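Local coordinates for protein metalloregulator ScaR (Streptococcus gordonii, PDB 3HRS) that probably represses transcription in response to manganese, as a homodimeric DNA-binding regulator of the DtxR/MntR family, at residues H18-I26 with K52-L60. Residues are numbered along the deposited sequence; the frame is centred on the assembly and turned at random.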
ATOM      1  N   HIS A  18       6.905  12.695 -31.246  1.00156.21           N
ATOM      2  CA  HIS A  18       6.779  14.126 -31.594  1.00154.85           C
ATOM      3  C   HIS A  18       5.868  14.420 -32.784  1.00149.29           C
ATOM      4  O   HIS A  18       6.333  14.819 -33.859  1.00144.30           O
ATOM      5  CB  HIS A  18       8.149  14.767 -31.884  1.00156.05           C
ATOM      6  CG  HIS A  18       9.293  14.178 -31.114  1.00153.98           C
ATOM      7  ND1 HIS A  18       9.471  12.821 -30.957  1.00152.25           N
ATOM      8  CD2 HIS A  18      10.349  14.768 -30.505  1.00153.24           C
ATOM      9  CE1 HIS A  18      10.569  12.599 -30.258  1.00151.94           C
ATOM     10  NE2 HIS A  18      11.123  13.764 -29.973  1.00152.42           N
ATOM     11  N   ASN A  19       4.575  14.220 -32.585  1.00144.90           N
ATOM     12  CA  ASN A  19       3.578  14.632 -33.547  1.00139.62           C
ATOM     13  C   ASN A  19       2.796  15.694 -32.799  1.00127.57           C
ATOM     14  O   ASN A  19       3.173  16.065 -31.685  1.00118.65           O
ATOM     15  CB  ASN A  19       2.676  13.443 -33.914  1.00139.18           C
ATOM     16  CG  ASN A  19       2.289  13.420 -35.394  1.00131.53           C
ATOM     17  OD1 ASN A  19       3.143  13.534 -36.275  1.00128.45           O
ATOM     18  ND2 ASN A  19       0.998  13.238 -35.666  1.00126.83           N
ATOM     19  N   LYS A  20       1.720  16.188 -33.397  1.00124.40           N
ATOM     20  CA  LYS A  20       0.773  16.990 -32.648  1.00117.87           C
ATOM     21  C   LYS A  20       0.177  16.120 -31.542  1.00112.02           C
ATOM     22  O   LYS A  20       0.713  15.067 -31.199  1.00104.73           O
ATOM     23  CB  LYS A  20      -0.331  17.544 -33.555  1.00114.63           C
ATOM     24  CG  LYS A  20      -0.096  18.963 -34.053  1.00117.27           C
ATOM     25  CD  LYS A  20      -0.634  19.141 -35.474  1.00129.61           C
ATOM     26  CE  LYS A  20       0.254  18.412 -36.500  1.00133.52           C
ATOM     27  NZ  LYS A  20      -0.478  17.899 -37.704  1.00133.56           N
ATOM     28  N   ILE A  21      -0.924  16.590 -30.976  1.00108.77           N
ATOM     29  CA  ILE A  21      -1.649  15.883 -29.951  1.00 95.09           C
ATOM     30  C   ILE A  21      -3.072  16.339 -30.131  1.00101.03           C
ATOM     31  O   ILE A  21      -3.467  17.380 -29.622  1.00100.26           O
ATOM     32  CB  ILE A  21      -1.185  16.294 -28.565  1.00 89.34           C
ATOM     33  CG1 ILE A  21       0.271  15.902 -28.348  1.00 87.84           C
ATOM     34  CG2 ILE A  21      -2.036  15.642 -27.498  1.00 94.87           C
ATOM     35  CD1 ILE A  21       0.651  15.856 -26.872  1.00 84.30           C
ATOM     36  N   THR A  22      -3.835  15.588 -30.907  1.00111.34           N
ATOM     37  CA  THR A  22      -5.232  15.926 -31.108  1.00120.28           C
ATOM     38  C   THR A  22      -5.927  15.700 -29.768  1.00119.08           C
ATOM     39  O   THR A  22      -5.352  15.089 -28.870  1.00115.07           O
ATOM     40  CB  THR A  22      -5.853  15.017 -32.179  1.00127.49           C
ATOM     41  OG1 THR A  22      -6.583  13.960 -31.548  1.00129.32           O
ATOM     42  CG2 THR A  22      -4.759  14.412 -33.054  1.00129.45           C
ATOM     43  N   ASN A  23      -7.145  16.203 -29.609  1.00119.36           N
ATOM     44  CA  ASN A  23      -7.952  15.787 -28.469  1.00121.15           C
ATOM     45  C   ASN A  23      -8.630  14.470 -28.814  1.00126.32           C
ATOM     46  O   ASN A  23      -8.932  13.668 -27.932  1.00127.04           O
ATOM     47  CB  ASN A  23      -8.981  16.849 -28.079  1.00121.22           C
ATOM     48  CG  ASN A  23      -8.344  18.063 -27.420  1.00117.42           C
ATOM     49  OD1 ASN A  23      -7.305  18.548 -27.865  1.00118.48           O
ATOM     50  ND2 ASN A  23      -8.970  18.561 -26.360  1.00111.12           N
ATOM     51  N   LYS A  24      -8.858  14.262 -30.112  1.00130.31           N
ATOM     52  CA  LYS A  24      -9.347  12.988 -30.632  1.00131.44           C
ATOM     53  C   LYS A  24      -8.435  11.892 -30.076  1.00127.79           C
ATOM     54  O   LYS A  24      -8.907  10.910 -29.498  1.00133.18           O
ATOM     55  CB  LYS A  24      -9.353  12.995 -32.181  1.00132.95           C
ATOM     56  CG  LYS A  24     -10.280  11.945 -32.869  1.00199.71           C
ATOM     57  CD  LYS A  24     -10.461  12.177 -34.402  1.00187.77           C
ATOM     58  CE  LYS A  24     -11.479  11.191 -35.031  1.00134.78           C
ATOM     59  NZ  LYS A  24     -11.812  11.413 -36.483  1.00132.68           N
ATOM     60  N   GLU A  25      -7.128  12.091 -30.227  1.00117.98           N
ATOM     61  CA  GLU A  25      -6.134  11.126 -29.777  1.00113.77           C
ATOM     62  C   GLU A  25      -6.160  10.959 -28.270  1.00109.92           C
ATOM     63  O   GLU A  25      -6.104   9.837 -27.760  1.00111.65           O
ATOM     64  CB  GLU A  25      -4.732  11.517 -30.247  1.00113.40           C
ATOM     65  CG  GLU A  25      -4.214  10.651 -31.385  1.00121.06           C
ATOM     66  CD  GLU A  25      -2.715  10.785 -31.577  1.00119.74           C
ATOM     67  OE1 GLU A  25      -2.058   9.775 -31.939  1.00116.43           O
ATOM     68  OE2 GLU A  25      -2.204  11.903 -31.350  1.00116.11           O
ATOM     69  N   ILE A  26      -6.246  12.078 -27.560  1.00100.99           N
ATOM     70  CA  ILE A  26      -6.387  12.031 -26.117  1.00102.53           C
ATOM     71  C   ILE A  26      -7.665  11.295 -25.742  1.00108.14           C
ATOM     72  O   ILE A  26      -7.678  10.496 -24.816  1.00112.03           O
ATOM     73  CB  ILE A  26      -6.389  13.440 -25.499  1.00 97.53           C
ATOM     74  CG1 ILE A  26      -4.993  14.060 -25.596  1.00 86.79           C
ATOM     75  CG2 ILE A  26      -6.843  13.381 -24.043  1.00 97.14           C
ATOM     76  CD1 ILE A  26      -4.957  15.544 -25.337  1.00 84.33           C
ATOM     77  N   LYS A  52      -0.571  25.431 -24.411  1.00 70.32           N
ATOM     78  CA  LYS A  52      -0.851  25.138 -25.823  1.00 73.12           C
ATOM     79  C   LYS A  52       0.378  25.450 -26.678  1.00 69.45           C
ATOM     80  O   LYS A  52       1.162  26.331 -26.352  1.00 68.86           O
ATOM     81  CB  LYS A  52      -2.051  25.942 -26.342  1.00 74.10           C
ATOM     82  CG  LYS A  52      -3.425  25.328 -26.073  1.00 84.46           C
ATOM     83  CD  LYS A  52      -4.501  26.421 -26.005  1.00 96.31           C
ATOM     84  CE  LYS A  52      -5.916  25.878 -26.212  1.00104.05           C
ATOM     85  NZ  LYS A  52      -6.265  25.722 -27.667  1.00112.86           N
ATOM     86  N   ASP A  53       0.559  24.722 -27.767  1.00 73.01           N
ATOM     87  CA  ASP A  53       1.629  25.052 -28.701  1.00 79.81           C
ATOM     88  C   ASP A  53       1.233  24.613 -30.110  1.00 79.70           C
ATOM     89  O   ASP A  53       0.513  23.626 -30.258  1.00 78.98           O
ATOM     90  CB  ASP A  53       2.937  24.409 -28.261  1.00 81.47           C
ATOM     91  CG  ASP A  53       4.054  24.662 -29.232  1.00 83.89           C
ATOM     92  OD1 ASP A  53       4.387  23.724 -30.002  1.00 90.30           O
ATOM     93  OD2 ASP A  53       4.588  25.797 -29.227  1.00 70.31           O
ATOM     94  N   LYS A  54       1.674  25.350 -31.133  1.00 85.25           N
ATOM     95  CA  LYS A  54       1.271  25.046 -32.515  1.00 95.09           C
ATOM     96  C   LYS A  54       1.707  23.649 -32.990  1.00 96.62           C
ATOM     97  O   LYS A  54       0.861  22.778 -33.237  1.00 94.56           O
ATOM     98  CB  LYS A  54       1.712  26.147 -33.508  1.00111.05           C
ATOM     99  CG  LYS A  54       3.229  26.450 -33.566  1.00122.70           C
ATOM    100  CD  LYS A  54       3.662  27.371 -34.759  1.00195.53           C
ATOM    101  CE  LYS A  54       4.489  26.630 -35.858  1.00113.07           C
ATOM    102  NZ  LYS A  54       5.462  27.489 -36.664  1.00113.27           N
ATOM    103  N   LYS A  55       3.018  23.424 -33.102  1.00 98.80           N
ATOM    104  CA  LYS A  55       3.540  22.179 -33.683  1.00 99.03           C
ATOM    105  C   LYS A  55       3.240  20.950 -32.809  1.00 96.63           C
ATOM    106  O   LYS A  55       2.977  19.856 -33.320  1.00103.69           O
ATOM    107  CB  LYS A  55       5.057  22.276 -33.936  1.00104.87           C
ATOM    108  CG  LYS A  55       5.554  23.662 -34.354  1.00119.92           C
ATOM    109  CD  LYS A  55       6.138  23.701 -35.772  1.00128.60           C
ATOM    110  CE  LYS A  55       7.638  23.381 -35.767  1.00132.86           C
ATOM    111  NZ  LYS A  55       8.294  23.653 -37.084  1.00134.83           N
ATOM    112  N   ALA A  56       3.273  21.116 -31.491  1.00 83.01           N
ATOM    113  CA  ALA A  56       3.138  19.956 -30.614  1.00 69.63           C
ATOM    114  C   ALA A  56       1.754  19.791 -29.969  1.00 69.86           C
ATOM    115  O   ALA A  56       1.455  18.737 -29.374  1.00 67.09           O
ATOM    116  CB  ALA A  56       4.238  19.960 -29.542  1.00 54.05           C
ATOM    117  N   GLY A  57       0.919  20.823 -30.065  1.00 66.03           N
ATOM    118  CA  GLY A  57      -0.395  20.752 -29.454  1.00 74.43           C
ATOM    119  C   GLY A  57      -0.342  21.193 -28.009  1.00 79.50           C
ATOM    120  O   GLY A  57      -0.925  22.225 -27.645  1.00 86.02           O
ATOM    121  N   TYR A  58       0.348  20.410 -27.183  1.00 70.80           N
ATOM    122  CA  TYR A  58       0.691  20.864 -25.841  1.00 69.14           C
ATOM    123  C   TYR A  58       2.153  20.591 -25.553  1.00 63.99           C
ATOM    124  O   TYR A  58       2.716  19.621 -26.057  1.00 73.33           O
ATOM    125  CB  TYR A  58      -0.156  20.172 -24.795  1.00 65.31           C
ATOM    126  CG  TYR A  58      -1.633  20.238 -25.038  1.00 76.02           C
ATOM    127  CD1 TYR A  58      -2.284  19.221 -25.706  1.00 87.27           C
ATOM    128  CD2 TYR A  58      -2.384  21.296 -24.571  1.00 84.52           C
ATOM    129  CE1 TYR A  58      -3.646  19.263 -25.918  1.00 91.51           C
ATOM    130  CE2 TYR A  58      -3.751  21.344 -24.774  1.00 90.03           C
ATOM    131  CZ  TYR A  58      -4.375  20.325 -25.449  1.00 89.27           C
ATOM    132  OH  TYR A  58      -5.735  20.365 -25.653  1.00 90.34           O
ATOM    133  N   LEU A  59       2.760  21.459 -24.756  1.00 52.82           N
ATOM    134  CA  LEU A  59       4.101  21.240 -24.224  1.00 57.91           C
ATOM    135  C   LEU A  59       3.967  21.197 -22.725  1.00 62.71           C
ATOM    136  O   LEU A  59       3.148  21.911 -22.155  1.00 72.61           O
ATOM    137  CB  LEU A  59       5.043  22.393 -24.585  1.00 63.00           C
ATOM    138  CG  LEU A  59       5.839  22.474 -25.898  1.00 67.90           C
ATOM    139  CD1 LEU A  59       5.075  21.876 -27.038  1.00 66.93           C
ATOM    140  CD2 LEU A  59       6.227  23.944 -26.203  1.00 54.37           C
ATOM    141  N   LEU A  60       4.776  20.382 -22.073  1.00 64.16           N
ATOM    142  CA  LEU A  60       4.736  20.347 -20.618  1.00 60.80           C
ATOM    143  C   LEU A  60       5.657  21.394 -20.006  1.00 61.69           C
ATOM    144  O   LEU A  60       6.749  21.699 -20.528  1.00 60.27           O
ATOM    145  CB  LEU A  60       5.065  18.963 -20.076  1.00 57.85           C
ATOM    146  CG  LEU A  60       3.862  18.027 -20.131  1.00 68.23           C
ATOM    147  CD1 LEU A  60       3.562  17.715 -21.578  1.00 73.35           C
ATOM    148  CD2 LEU A  60       4.119  16.750 -19.365  1.00 65.19           C
TER
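Tyr58 has its ring anti to the carbonyl carbon (chi1 -52°), which sends it across to Ile21 and Asn23. Ile21 places CG2 anti to its backbone N, and this CG2 meets the ring edge 4.0 Å from Tyr58 CD1. The other branch points to the turn, with Ile21 CG1 3.2 Å from Ala56 O. Ile26 CD1 reaches Tyr58 CE1 obliquely, at 4.0 Å.

At the end of the ring, Tyr58 OH gives a weak hydrogen bond to Asn23 OD1, 3.3 Å long. The Asn23 amide is turned 43° from the ring plane. Lys20 passes along the turn, and its CG is 3.3 Å from Lys55 O, while its chain bends away. The backbone of Gly57 lies beside that of Ile21, at a positive phi of 87° that suits glycine.

The turn is tied by Ala56 N to Asp53 OD1, 3.2 Å, an Asx motif in which the carboxylate is met on its anti side. Thr22 is the N-cap of helix 23-30, its side chain accepting from Glu25 N. Ile26 and Tyr58 both touch Met41 of helix 34-46, and Ile21 packs on Leu11 of helix 4-13.

Strands 50-53 and 57-60 form a beta hairpin, here packed against the loop that leads into helix 23-30 and its first turn. This is the wing of a winged helix-turn-helix, consistent with the N-terminal DNA-binding domain of the DtxR/MntR family.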